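Local coordinates for cell division control protein 4 (PDB 3V7D) that recognises phosphorylated proteins such as the CDK inhibitor SIC1 and presents them to the SCF ubiquitin ligase for ubiquitination and degradation, at residues E63-P68 / S402-V407; N104-K109 / I416-S421; K363-A368 / R375-N380; L128-N133 / S438-G443. The protein carries 1 engineered substitution. One frame throughout, in Å; residues are numbered along the deposited sequence.

Contact 1 of 4, residues E63-P68 / S402-V407; sequences ENFVSP and SDNILV
N404 reaches from the turn ahead of strand 405-410 to the backbone of E63, just past the end of helix 53-62. With CG opposite the carbonyl carbon (chi1 -69°), its amide swings toward E63, and ND2 donates to E63 O over 3.0 Å, almost straight at 166°, in both the amide and carbonyl planes. N404 itself is buried, and F65 adds CE1 at 3.9 Å from N404 ND2, its ring steeply inclined to the amide. Close packing continues where CB of N64 rests 3.5 Å from CB of D403; N64, whose positive phi suits asparagine, is the C-prime residue of the Schellman motif that ends the helix. The polar ends beside partly exposed N64 are looser: N64 OD1 and N404 OD1, both acceptors, only come within 3.4 Å of each other, and D403 OD1 is hydrogen-bonded to the S361 hydroxyl and the backbone N of K363. N404 OD1 accepts from R420 NE. An alanine in place of N404 would probably leave E63 O without this donor and R420 NE without its acceptor. Holding both amide ends fixes its rotation, and with R420 also pairing with the E63 carboxylate, polar bonds join helical region and propeller.

Contact 2 of 4, residues N104-K109 / I416-S421; sequences NWYNPK and IYNLRS
Y106, the last residue of helix 87-106, lays its ring flat on the amide of N418, the two planes only 12° apart. Its CB starts 4.1 Å from N418 ND2. At CG and CD1 the same nitrogen is nearer, and it stands 3.2 Å above the ring plane, over the centre. Further out, CE1 lies 3.3 Å from N418 CG, and CZ meets N418 OD1 at the same distance. At the tip, OH packs 3.4 Å from R420 CG and hydrogen-bonds the backbone oxygen of N404. Asparagine suits the place because its flat amide stacks while its ends still bond. OD1 accepts from two backbone nitrogens, making an Asx turn with R420 N and an Asx motif with S421 N, and ND2 donates to a water that in turn donates to Y106 O. Extending N418 anti to its own nitrogen (chi1 -178°) is what brings the amide under the ring. Beside this stack, W105 offers the edge of its indole, CE3, to CG2 of I416 at 3.8 Å. The end of helix 87-106 thus sits against strand 413-418, with I405 of strand 405-410 touching both aromatic residues and G443 bonded to the indole nitrogen.

Contact 3 of 4, residues K363-A368 / R375-N380; sequences KFLVSA and RGWDAN
The beta hairpin of strands 364-369 and 373-378, in the sixth WD repeat, carries the tryptophan-aspartate pair W377-D378 that gives such repeats their name. L365 and W377 form an antiparallel hydrogen-bonded pair, as do S367 and R375, so that each pair exchanges two backbone bonds; W377 N to L365 O spans 2.7 Å. On the face shared by these four residues, the indole turns its N-H edge to the serine: W377 NE1 donates to S367 OG at 3.1 Å, 173° at the hydrogen and in the ring plane. S367 holds OG between its backbone N and carbonyl carbon (chi1 60°), which also keeps it within a hydrogen bond of H351. This chain is consistent with the Trp-Ser/Thr-His hydrogen-bond network of WD repeats, and serine suits it by giving one small oxygen to two partners. A phenylalanine in place of W377 would probably leave S367 OG without its indole donor and break the chain at that end. The CD1 edge of the same indole touches L365 O at 3.3 Å. Where the hairpin opens, A379 N donates to K363 O from well above the carbonyl plane, and a water bridges that oxygen to D378 OD1.

Contact 4 of 4, residues L128-N133 / S438-G443; sequences LQFEDN and SVNFKG
The ring of F130 and the amide of N440 stand almost perpendicular, their planes 83° apart. N440 OD1 comes to the ring edge, 3.6 Å from F130 CD2 and near the ring plane, and CA of F441 lies at the edge as well. The amide, by contrast, turns one flat face to the phenylalanine stem: F130 CB sits 3.6 Å from N440 CG, almost straight above it. Both side chains start anti to the backbone nitrogen (chi1 -179° for F130, -166° for N440), which points each of them at the opposite strand.

Asparagine suits this buried position because its apolar CB can pack while its amide is served by water. CB meets L128 CD2 at 3.9 Å, and ND2 donates to a water, 2.9 Å away, that in turn donates to L128 O. Two residues earlier S438, small enough for close approach, brings OG to 3.2 Å from L128 CB. At the exposed end K442 N lies obliquely near F130 CE2, at 4.0 Å, and K442 NZ remains 5.4 Å from E131 OE2, too far for a salt bridge though the charges probably attract weakly.

The segments 128-131 and 438-442 run almost parallel, the closest approach of their axes being 7.6 Å: side chains, not a continuous sheet, fill the seam. Each belongs to an edge strand of its four-stranded blade, the inner one in a WD propeller. F130 also reaches T445 and V447 of strand 445-452, while F441, pointing away from the seam, meets W105 of helix 87-106 and Y400 of strand 396-401.

Overall arrangement
From the N terminus, the chain leaves the F-box region and passes 63-68, the end of helix 87-106 and then strand 125-131, the starting points of contacts 1, 2 and 4. It runs round the propeller before their partners return in the same order, at 402-407, 416-421 and 438-443, so these three long loops cross one another. Contact 3 is a local hairpin formed on the way and lies within all three. Contacts 1 and 2 tie the helical region to one blade and share the E63-R420 salt bridge. Contact 4 joins the first and last blades, touching contact 2 through W105 and G443. K363 and D403 connect contacts 3 and 1.

Contact 1 of 4, residues E63-P68 / S402-V407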
loop_
_atom_site.group_PDB
_atom_site.type_symbol
_atom_site.label_atom_id
_atom_site.label_comp_id
_atom_site.label_asym_id
_atom_site.label_seq_id
_atom_site.Cartn_x
_atom_site.Cartn_y
_atom_site.Cartn_z
ATOM N N GLU B 63 -5.867 -6.430 -4.110
ATOM C CA GLU B 63 -5.116 -7.116 -3.068
ATOM C C GLU B 63 -4.249 -6.148 -2.256
ATOM O O GLU B 63 -3.411 -6.577 -1.457
ATOM C CB GLU B 63 -4.241 -8.217 -3.676
ATOM C CG GLU B 63 -5.024 -9.357 -4.317
ATOM C CD GLU B 63 -5.761 -10.214 -3.302
ATOM O OE1 GLU B 63 -5.286 -10.322 -2.156
ATOM O OE2 GLU B 63 -6.814 -10.786 -3.649
ATOM N N ASN B 64 -4.456 -4.850 -2.469
ATOM C CA ASN B 64 -3.659 -3.808 -1.818
ATOM C C ASN B 64 -2.159 -3.947 -2.041
ATOM O O ASN B 64 -1.369 -3.650 -1.146
ATOM C CB ASN B 64 -3.920 -3.767 -0.314
ATOM C CG ASN B 64 -5.386 -3.731 0.022
ATOM O OD1 ASN B 64 -5.852 -4.479 0.883
ATOM N ND2 ASN B 64 -6.126 -2.864 -0.652
ATOM N N PHE B 65 -1.762 -4.408 -3.219
ATOM C CA PHE B 65 -0.342 -4.461 -3.544
ATOM C C PHE B 65 0.113 -3.121 -4.108
ATOM O O PHE B 65 1.304 -2.831 -4.165
ATOM C CB PHE B 65 -0.048 -5.594 -4.528
ATOM C CG PHE B 65 -0.272 -6.966 -3.953
ATOM C CD1 PHE B 65 0.058 -7.242 -2.638
ATOM C CD2 PHE B 65 -0.819 -7.977 -4.730
ATOM C CE1 PHE B 65 -0.150 -8.503 -2.105
ATOM C CE2 PHE B 65 -1.025 -9.239 -4.206
ATOM C CZ PHE B 65 -0.694 -9.501 -2.888
ATOM N N VAL B 66 -0.849 -2.305 -4.525
ATOM C CA VAL B 66 -0.559 -0.979 -5.050
ATOM C C VAL B 66 -1.807 -0.120 -4.932
ATOM O O VAL B 66 -2.918 -0.641 -4.847
ATOM C CB VAL B 66 -0.107 -1.041 -6.529
ATOM C CG1 VAL B 66 -1.310 -1.183 -7.459
ATOM C CG2 VAL B 66 0.708 0.187 -6.897
ATOM N N SER B 67 -1.626 1.194 -4.899
ATOM C CA SER B 67 -2.750 2.122 -4.901
ATOM C C SER B 67 -2.831 2.751 -6.282
ATOM O O SER B 67 -1.870 2.675 -7.045
ATOM C CB SER B 67 -2.540 3.209 -3.844
ATOM O OG SER B 67 -1.443 4.041 -4.185
ATOM N N PRO B 68 -3.978 3.362 -6.616
ATOM C CA PRO B 68 -4.076 4.095 -7.883
ATOM C C PRO B 68 -2.969 5.139 -8.039
ATOM O O PRO B 68 -2.397 5.268 -9.123
ATOM C CB PRO B 68 -5.437 4.782 -7.780
ATOM C CG PRO B 68 -6.240 3.870 -6.913
ATOM C CD PRO B 68 -5.274 3.296 -5.914
ATOM N N SER B 402 1.303 -2.416 6.763
ATOM C CA SER B 402 0.850 -2.194 5.402
ATOM C C SER B 402 -0.659 -2.394 5.414
ATOM O O SER B 402 -1.246 -2.600 6.475
ATOM C CB SER B 402 1.495 -3.198 4.451
ATOM O OG SER B 402 0.999 -4.506 4.699
ATOM N N ASP B 403 -1.289 -2.346 4.246
ATOM C CA ASP B 403 -2.724 -2.580 4.163
ATOM C C ASP B 403 -3.072 -4.018 4.529
ATOM O O ASP B 403 -4.185 -4.303 4.952
ATOM C CB ASP B 403 -3.256 -2.263 2.764
ATOM C CG ASP B 403 -3.240 -0.778 2.448
ATOM O OD1 ASP B 403 -3.173 0.047 3.390
ATOM O OD2 ASP B 403 -3.301 -0.439 1.249
ATOM N N ASN B 404 -2.106 -4.917 4.379
ATOM C CA ASN B 404 -2.341 -6.339 4.572
ATOM C C ASN B 404 -1.829 -6.902 5.898
ATOM O O ASN B 404 -2.400 -7.847 6.437
ATOM C CB ASN B 404 -1.727 -7.123 3.414
ATOM C CG ASN B 404 -2.465 -6.899 2.107
ATOM O OD1 ASN B 404 -3.690 -6.822 2.082
ATOM N ND2 ASN B 404 -1.720 -6.791 1.016
ATOM N N ILE B 405 -0.760 -6.312 6.424
ATOM C CA ILE B 405 -0.040 -6.890 7.551
ATOM C C ILE B 405 0.303 -5.856 8.619
ATOM O O ILE B 405 0.720 -4.745 8.303
ATOM C CB ILE B 405 1.275 -7.557 7.072
ATOM C CG1 ILE B 405 0.980 -8.826 6.270
ATOM C CG2 ILE B 405 2.180 -7.899 8.249
ATOM C CD1 ILE B 405 0.561 -9.999 7.135
ATOM N N LEU B 406 0.117 -6.232 9.882
ATOM C CA LEU B 406 0.655 -5.483 11.011
ATOM C C LEU B 406 1.673 -6.351 11.755
ATOM O O LEU B 406 1.393 -7.506 12.081
ATOM C CB LEU B 406 -0.462 -5.064 11.969
ATOM C CG LEU B 406 -0.056 -4.530 13.349
ATOM C CD1 LEU B 406 0.623 -3.176 13.235
ATOM C CD2 LEU B 406 -1.253 -4.457 14.318
ATOM N N VAL B 407 2.856 -5.799 12.003
ATOM C CA VAL B 407 3.839 -6.453 12.853
ATOM C C VAL B 407 4.140 -5.517 14.017
ATOM O O VAL B 407 4.474 -4.360 13.800
ATOM C CB VAL B 407 5.149 -6.763 12.097
ATOM C CG1 VAL B 407 6.161 -7.402 13.039
ATOM C CG2 VAL B 407 4.886 -7.672 10.912
#

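Contact 2 of 4, residues N104-K109 / I416-S421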
loop_
_atom_site.group_PDB
_atom_site.type_symbol
_atom_site.label_atom_id
_atom_site.label_comp_id
_atom_site.label_asym_id
_atom_site.label_seq_id
_atom_site.Cartn_x
_atom_site.Cartn_y
_atom_site.Cartn_z
ATOM N N ASN B 104 2.227 -16.649 2.075
ATOM C CA ASN B 104 3.176 -17.112 3.083
ATOM C C ASN B 104 3.029 -16.347 4.400
ATOM O O ASN B 104 2.940 -16.957 5.458
ATOM C CB ASN B 104 4.613 -17.028 2.561
ATOM C CG ASN B 104 4.873 -17.989 1.420
ATOM O OD1 ASN B 104 4.174 -18.994 1.265
ATOM N ND2 ASN B 104 5.885 -17.694 0.618
ATOM N N TRP B 105 2.988 -15.016 4.321
ATOM C CA TRP B 105 2.736 -14.170 5.485
ATOM C C TRP B 105 1.453 -14.570 6.220
ATOM O O TRP B 105 1.391 -14.518 7.446
ATOM C CB TRP B 105 2.606 -12.700 5.064
ATOM C CG TRP B 105 3.889 -11.939 4.929
ATOM C CD1 TRP B 105 4.663 -11.823 3.810
ATOM C CD2 TRP B 105 4.533 -11.154 5.945
ATOM N NE1 TRP B 105 5.753 -11.023 4.069
ATOM C CE2 TRP B 105 5.697 -10.602 5.373
ATOM C CE3 TRP B 105 4.241 -10.872 7.286
ATOM C CZ2 TRP B 105 6.570 -9.785 6.094
ATOM C CZ3 TRP B 105 5.109 -10.061 8.001
ATOM C CH2 TRP B 105 6.257 -9.526 7.402
ATOM N N TYR B 106 0.430 -14.950 5.458
ATOM C CA TYR B 106 -0.885 -15.269 6.014
ATOM C C TYR B 106 -1.015 -16.723 6.472
ATOM O O TYR B 106 -1.923 -17.059 7.229
ATOM C CB TYR B 106 -1.982 -14.983 4.983
ATOM C CG TYR B 106 -2.426 -13.535 4.888
ATOM C CD1 TYR B 106 -1.927 -12.570 5.752
ATOM C CD2 TYR B 106 -3.363 -13.140 3.937
ATOM C CE1 TYR B 106 -2.343 -11.254 5.669
ATOM C CE2 TYR B 106 -3.782 -11.825 3.844
ATOM C CZ TYR B 106 -3.270 -10.888 4.715
ATOM O OH TYR B 106 -3.685 -9.580 4.628
ATOM N N ASN B 107 -0.125 -17.590 6.001
ATOM C CA ASN B 107 -0.194 -19.005 6.361
ATOM C C ASN B 107 0.388 -19.283 7.750
ATOM O O ASN B 107 1.603 -19.225 7.938
ATOM C CB ASN B 107 0.526 -19.851 5.316
ATOM C CG ASN B 107 0.284 -21.340 5.496
ATOM O OD1 ASN B 107 -0.283 -21.780 6.497
ATOM N ND2 ASN B 107 0.724 -22.128 4.520
ATOM N N PRO B 108 -0.479 -19.622 8.720
ATOM C CA PRO B 108 -0.028 -19.861 10.100
ATOM C C PRO B 108 0.896 -21.073 10.208
ATOM O O PRO B 108 1.545 -21.263 11.235
ATOM C CB PRO B 108 -1.335 -20.125 10.856
ATOM C CG PRO B 108 -2.265 -20.657 9.823
ATOM C CD PRO B 108 -1.901 -19.960 8.533
ATOM N N LYS B 109 0.945 -21.883 9.157
ATOM C CA LYS B 109 1.831 -23.038 9.123
ATOM C C LYS B 109 3.093 -22.756 8.323
ATOM O O LYS B 109 3.989 -23.598 8.248
ATOM C CB LYS B 109 1.115 -24.256 8.544
ATOM C CG LYS B 109 0.007 -24.786 9.438
ATOM C CD LYS B 109 -0.584 -26.079 8.902
ATOM C CE LYS B 109 -1.013 -25.937 7.455
ATOM N NZ LYS B 109 -1.910 -27.049 7.030
ATOM N N ILE B 416 2.606 -10.881 14.525
ATOM C CA ILE B 416 2.265 -10.627 13.134
ATOM C C ILE B 416 0.761 -10.827 12.969
ATOM O O ILE B 416 0.240 -11.917 13.237
ATOM C CB ILE B 416 3.042 -11.575 12.190
ATOM C CG1 ILE B 416 4.549 -11.411 12.397
ATOM C CG2 ILE B 416 2.672 -11.319 10.729
ATOM C CD1 ILE B 416 5.392 -12.326 11.534
ATOM N N TYR B 417 0.060 -9.775 12.551
ATOM C CA TYR B 417 -1.396 -9.846 12.395
ATOM C C TYR B 417 -1.860 -9.761 10.938
ATOM O O TYR B 417 -1.372 -8.940 10.163
ATOM C CB TYR B 417 -2.087 -8.728 13.177
ATOM C CG TYR B 417 -1.759 -8.647 14.651
ATOM C CD1 TYR B 417 -0.680 -7.890 15.104
ATOM C CD2 TYR B 417 -2.546 -9.296 15.593
ATOM C CE1 TYR B 417 -0.386 -7.798 16.454
ATOM C CE2 TYR B 417 -2.258 -9.212 16.945
ATOM C CZ TYR B 417 -1.181 -8.463 17.371
ATOM O OH TYR B 417 -0.901 -8.379 18.718
ATOM N N ASN B 418 -2.818 -10.612 10.586
ATOM C CA ASN B 418 -3.534 -10.521 9.319
ATOM C C ASN B 418 -4.616 -9.454 9.443
ATOM O O ASN B 418 -5.605 -9.653 10.148
ATOM C CB ASN B 418 -4.171 -11.877 8.999
ATOM C CG ASN B 418 -4.908 -11.903 7.663
ATOM O OD1 ASN B 418 -5.411 -10.884 7.179
ATOM N ND2 ASN B 418 -4.989 -13.087 7.072
ATOM N N LEU B 419 -4.439 -8.329 8.756
ATOM C CA LEU B 419 -5.386 -7.222 8.871
ATOM C C LEU B 419 -6.702 -7.458 8.126
ATOM O O LEU B 419 -7.689 -6.771 8.383
ATOM C CB LEU B 419 -4.750 -5.903 8.425
ATOM C CG LEU B 419 -3.604 -5.396 9.305
ATOM C CD1 LEU B 419 -3.177 -4.002 8.871
ATOM C CD2 LEU B 419 -4.000 -5.410 10.781
ATOM N N ARG B 420 -6.723 -8.424 7.210
ATOM C CA ARG B 420 -7.966 -8.770 6.523
ATOM C C ARG B 420 -8.901 -9.576 7.421
ATOM O O ARG B 420 -10.074 -9.243 7.560
ATOM C CB ARG B 420 -7.692 -9.547 5.236
ATOM C CG ARG B 420 -6.968 -8.746 4.183
ATOM C CD ARG B 420 -6.942 -9.485 2.865
ATOM N NE ARG B 420 -6.022 -8.858 1.925
ATOM C CZ ARG B 420 -5.775 -9.321 0.706
ATOM N NH1 ARG B 420 -6.389 -10.419 0.276
ATOM N NH2 ARG B 420 -4.917 -8.684 -0.080
ATOM N N SER B 421 -8.368 -10.633 8.027
ATOM C CA SER B 421 -9.157 -11.513 8.878
ATOM C C SER B 421 -9.170 -10.999 10.308
ATOM O O SER B 421 -9.983 -11.430 11.128
ATOM C CB SER B 421 -8.561 -12.918 8.865
ATOM O OG SER B 421 -7.321 -12.933 9.554
HETATM O O HOH W 1 -3.948 -15.512 8.286
#

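Contact 3 of 4, residues K363-A368 / R375-N380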
loop_
_atom_site.group_PDB
_atom_site.type_symbol
_atom_site.label_atom_id
_atom_site.label_comp_id
_atom_site.label_asym_id
_atom_site.label_seq_id
_atom_site.Cartn_x
_atom_site.Cartn_y
_atom_site.Cartn_z
ATOM N N LYS B 363 -4.632 2.811 3.394
ATOM C CA LYS B 363 -5.993 2.757 3.923
ATOM C C LYS B 363 -6.113 2.883 5.447
ATOM O O LYS B 363 -7.202 3.135 5.964
ATOM C CB LYS B 363 -6.722 1.503 3.425
ATOM C CG LYS B 363 -6.232 0.211 4.018
ATOM C CD LYS B 363 -6.866 -0.996 3.325
ATOM C CE LYS B 363 -8.353 -1.123 3.638
ATOM N NZ LYS B 363 -8.921 -2.427 3.189
ATOM N N PHE B 364 -5.005 2.728 6.166
ATOM C CA PHE B 364 -5.056 2.759 7.629
ATOM C C PHE B 364 -4.150 3.820 8.250
ATOM O O PHE B 364 -2.972 3.917 7.906
ATOM C CB PHE B 364 -4.641 1.405 8.219
ATOM C CG PHE B 364 -5.505 0.257 7.805
ATOM C CD1 PHE B 364 -6.872 0.281 8.022
ATOM C CD2 PHE B 364 -4.938 -0.876 7.241
ATOM C CE1 PHE B 364 -7.668 -0.797 7.657
ATOM C CE2 PHE B 364 -5.720 -1.956 6.873
ATOM C CZ PHE B 364 -7.092 -1.915 7.081
ATOM N N LEU B 365 -4.696 4.609 9.169
ATOM C CA LEU B 365 -3.861 5.309 10.142
ATOM C C LEU B 365 -3.735 4.357 11.316
ATOM O O LEU B 365 -4.739 3.840 11.807
ATOM C CB LEU B 365 -4.502 6.620 10.604
ATOM C CG LEU B 365 -3.797 7.323 11.774
ATOM C CD1 LEU B 365 -2.399 7.801 11.385
ATOM C CD2 LEU B 365 -4.628 8.484 12.318
ATOM N N VAL B 366 -2.510 4.095 11.754
ATOM C CA VAL B 366 -2.306 3.161 12.860
ATOM C C VAL B 366 -1.563 3.819 14.015
ATOM O O VAL B 366 -0.576 4.524 13.811
ATOM C CB VAL B 366 -1.553 1.892 12.410
ATOM C CG1 VAL B 366 -1.569 0.841 13.519
ATOM C CG2 VAL B 366 -2.172 1.330 11.140
ATOM N N SER B 367 -2.046 3.581 15.230
ATOM C CA SER B 367 -1.462 4.186 16.420
ATOM C C SER B 367 -1.227 3.146 17.509
ATOM O O SER B 367 -1.986 2.177 17.645
ATOM C CB SER B 367 -2.372 5.288 16.953
ATOM O OG SER B 367 -3.648 4.754 17.286
ATOM N N ALA B 368 -0.170 3.358 18.283
ATOM C CA ALA B 368 0.227 2.415 19.322
ATOM C C ALA B 368 0.605 3.177 20.585
ATOM O O ALA B 368 1.226 4.238 20.514
ATOM C CB ALA B 368 1.387 1.555 18.839
ATOM N N ARG B 375 -4.262 0.668 17.660
ATOM C CA ARG B 375 -5.535 0.991 17.024
ATOM C C ARG B 375 -5.385 1.271 15.534
ATOM O O ARG B 375 -4.467 1.975 15.109
ATOM C CB ARG B 375 -6.180 2.208 17.694
ATOM C CG ARG B 375 -6.556 2.008 19.141
ATOM C CD ARG B 375 -7.907 1.335 19.280
ATOM N NE ARG B 375 -8.247 1.138 20.684
ATOM C CZ ARG B 375 -9.422 0.695 21.115
ATOM N NH1 ARG B 375 -10.382 0.405 20.247
ATOM N NH2 ARG B 375 -9.636 0.548 22.415
ATOM N N GLY B 376 -6.307 0.725 14.747
ATOM C CA GLY B 376 -6.366 1.017 13.328
ATOM C C GLY B 376 -7.555 1.896 12.983
ATOM O O GLY B 376 -8.699 1.580 13.315
ATOM N N TRP B 377 -7.280 3.011 12.319
ATOM C CA TRP B 377 -8.330 3.923 11.895
ATOM C C TRP B 377 -8.296 4.055 10.383
ATOM O O TRP B 377 -7.228 4.008 9.771
ATOM C CB TRP B 377 -8.128 5.302 12.513
ATOM C CG TRP B 377 -7.649 5.294 13.933
ATOM C CD1 TRP B 377 -6.362 5.131 14.362
ATOM C CD2 TRP B 377 -8.441 5.494 15.110
ATOM N NE1 TRP B 377 -6.307 5.205 15.731
ATOM C CE2 TRP B 377 -7.568 5.430 16.215
ATOM C CE3 TRP B 377 -9.800 5.721 15.336
ATOM C CZ2 TRP B 377 -8.013 5.578 17.526
ATOM C CZ3 TRP B 377 -10.239 5.874 16.640
ATOM C CH2 TRP B 377 -9.351 5.797 17.717
ATOM N N ASP B 378 -9.466 4.224 9.781
ATOM C CA ASP B 378 -9.547 4.442 8.347
ATOM C C ASP B 378 -8.747 5.690 7.996
ATOM O O ASP B 378 -8.888 6.724 8.643
ATOM C CB ASP B 378 -11.003 4.603 7.917
ATOM C CG ASP B 378 -11.151 4.704 6.421
ATOM O OD1 ASP B 378 -11.294 3.647 5.774
ATOM O OD2 ASP B 378 -11.107 5.836 5.893
ATOM N N ALA B 379 -7.894 5.593 6.984
ATOM C CA ALA B 379 -6.982 6.693 6.675
ATOM C C ALA B 379 -7.704 7.938 6.168
ATOM O O ALA B 379 -7.118 9.014 6.115
ATOM C CB ALA B 379 -5.919 6.251 5.674
ATOM N N ASN B 380 -8.970 7.792 5.793
ATOM C CA ASN B 380 -9.706 8.922 5.237
ATOM C C ASN B 380 -10.746 9.519 6.184
ATOM O O ASN B 380 -10.795 10.739 6.349
ATOM C CB ASN B 380 -10.345 8.559 3.895
ATOM C CG ASN B 380 -10.870 9.777 3.154
ATOM O OD1 ASN B 380 -10.311 10.871 3.256
ATOM N ND2 ASN B 380 -11.953 9.596 2.408
HETATM O O HOH W 2 -9.678 1.707 5.911
#

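Contact 4 of 4, residues L128-N133 / S438-G443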
loop_
_atom_site.group_PDB
_atom_site.type_symbol
_atom_site.label_atom_id
_atom_site.label_comp_id
_atom_site.label_asym_id
_atom_site.label_seq_id
_atom_site.Cartn_x
_atom_site.Cartn_y
_atom_site.Cartn_z
ATOM N N LEU B 128 16.369 2.572 13.084
ATOM C CA LEU B 128 16.558 1.619 12.001
ATOM C C LEU B 128 15.940 2.152 10.719
ATOM O O LEU B 128 14.826 2.673 10.724
ATOM C CB LEU B 128 15.931 0.267 12.359
ATOM C CG LEU B 128 16.124 -0.908 11.391
ATOM C CD1 LEU B 128 16.181 -2.222 12.155
ATOM C CD2 LEU B 128 15.020 -0.968 10.340
ATOM N N GLN B 129 16.683 2.020 9.626
ATOM C CA GLN B 129 16.166 2.292 8.294
ATOM C C GLN B 129 16.263 1.012 7.485
ATOM O O GLN B 129 17.206 0.237 7.649
ATOM C CB GLN B 129 16.977 3.392 7.610
ATOM C CG GLN B 129 16.727 4.790 8.143
ATOM C CD GLN B 129 15.384 5.347 7.708
ATOM O OE1 GLN B 129 15.272 5.970 6.650
ATOM N NE2 GLN B 129 14.357 5.123 8.523
ATOM N N PHE B 130 15.282 0.787 6.621
ATOM C CA PHE B 130 15.292 -0.363 5.731
ATOM C C PHE B 130 14.875 0.103 4.348
ATOM O O PHE B 130 13.688 0.279 4.081
ATOM C CB PHE B 130 14.327 -1.437 6.237
ATOM C CG PHE B 130 14.284 -2.671 5.380
ATOM C CD1 PHE B 130 15.374 -3.038 4.606
ATOM C CD2 PHE B 130 13.148 -3.463 5.344
ATOM C CE1 PHE B 130 15.333 -4.168 3.815
ATOM C CE2 PHE B 130 13.102 -4.596 4.555
ATOM C CZ PHE B 130 14.196 -4.949 3.788
ATOM N N GLU B 131 15.857 0.329 3.482
ATOM C CA GLU B 131 15.610 0.782 2.112
ATOM C C GLU B 131 16.701 0.224 1.206
ATOM O O GLU B 131 17.821 -0.026 1.660
ATOM C CB GLU B 131 15.655 2.316 2.011
ATOM C CG GLU B 131 14.810 3.096 3.017
ATOM C CD GLU B 131 13.319 2.985 2.753
ATOM O OE1 GLU B 131 12.534 3.219 3.696
ATOM O OE2 GLU B 131 12.934 2.666 1.607
ATOM N N ASP B 132 16.369 0.034 -0.069
ATOM C CA ASP B 132 17.370 -0.203 -1.104
ATOM C C ASP B 132 18.285 -1.385 -0.817
ATOM O O ASP B 132 19.488 -1.310 -1.080
ATOM C CB ASP B 132 18.243 1.042 -1.267
ATOM C CG ASP B 132 18.131 1.663 -2.636
ATOM O OD1 ASP B 132 17.762 0.943 -3.587
ATOM O OD2 ASP B 132 18.426 2.870 -2.757
ATOM N N ASN B 133 17.725 -2.451 -0.251
ATOM C CA ASN B 133 18.495 -3.640 0.109
ATOM C C ASN B 133 19.532 -3.388 1.206
ATOM O O ASN B 133 20.420 -4.208 1.437
ATOM C CB ASN B 133 19.132 -4.267 -1.134
ATOM C CG ASN B 133 18.122 -4.496 -2.243
ATOM O OD1 ASN B 133 17.064 -5.088 -2.024
ATOM N ND2 ASN B 133 18.436 -4.011 -3.438
ATOM N N SER B 438 13.089 -2.131 17.074
ATOM C CA SER B 438 12.627 -1.563 15.821
ATOM C C SER B 438 12.254 -2.663 14.841
ATOM O O SER B 438 12.968 -3.655 14.714
ATOM C CB SER B 438 13.705 -0.660 15.219
ATOM O OG SER B 438 13.213 0.019 14.081
ATOM N N VAL B 439 11.125 -2.489 14.162
ATOM C CA VAL B 439 10.682 -3.453 13.170
ATOM C C VAL B 439 10.285 -2.740 11.872
ATOM O O VAL B 439 9.741 -1.635 11.890
ATOM C CB VAL B 439 9.526 -4.352 13.704
ATOM C CG1 VAL B 439 8.197 -3.605 13.712
ATOM C CG2 VAL B 439 9.406 -5.603 12.870
ATOM N N ASN B 440 10.587 -3.374 10.748
ATOM C CA ASN B 440 10.327 -2.798 9.436
ATOM C C ASN B 440 10.209 -3.947 8.450
ATOM O O ASN B 440 10.956 -4.925 8.536
ATOM C CB ASN B 440 11.482 -1.869 9.038
ATOM C CG ASN B 440 11.143 -0.966 7.852
ATOM O OD1 ASN B 440 10.614 -1.418 6.839
ATOM N ND2 ASN B 440 11.457 0.324 7.982
ATOM N N PHE B 441 9.261 -3.858 7.527
ATOM C CA PHE B 441 9.171 -4.884 6.496
ATOM C C PHE B 441 8.760 -4.323 5.145
ATOM O O PHE B 441 8.098 -3.290 5.061
ATOM C CB PHE B 441 8.242 -6.034 6.922
ATOM C CG PHE B 441 6.787 -5.653 7.010
ATOM C CD1 PHE B 441 5.975 -5.678 5.881
ATOM C CD2 PHE B 441 6.226 -5.293 8.223
ATOM C CE1 PHE B 441 4.636 -5.334 5.961
ATOM C CE2 PHE B 441 4.884 -4.949 8.313
ATOM C CZ PHE B 441 4.090 -4.967 7.180
ATOM N N LYS B 442 9.171 -5.019 4.092
ATOM C CA LYS B 442 8.730 -4.712 2.743
ATOM C C LYS B 442 8.753 -5.997 1.934
ATOM O O LYS B 442 9.787 -6.663 1.841
ATOM C CB LYS B 442 9.622 -3.653 2.087
ATOM C CG LYS B 442 9.007 -3.047 0.829
ATOM C CD LYS B 442 9.890 -1.977 0.193
ATOM C CE LYS B 442 11.085 -2.579 -0.541
ATOM N NZ LYS B 442 11.762 -1.586 -1.431
ATOM N N GLY B 443 7.605 -6.351 1.369
ATOM C CA GLY B 443 7.492 -7.559 0.573
ATOM C C GLY B 443 7.857 -8.822 1.333
ATOM O O GLY B 443 7.236 -9.162 2.340
HETATM O O HOH W 3 12.273 1.913 10.272
#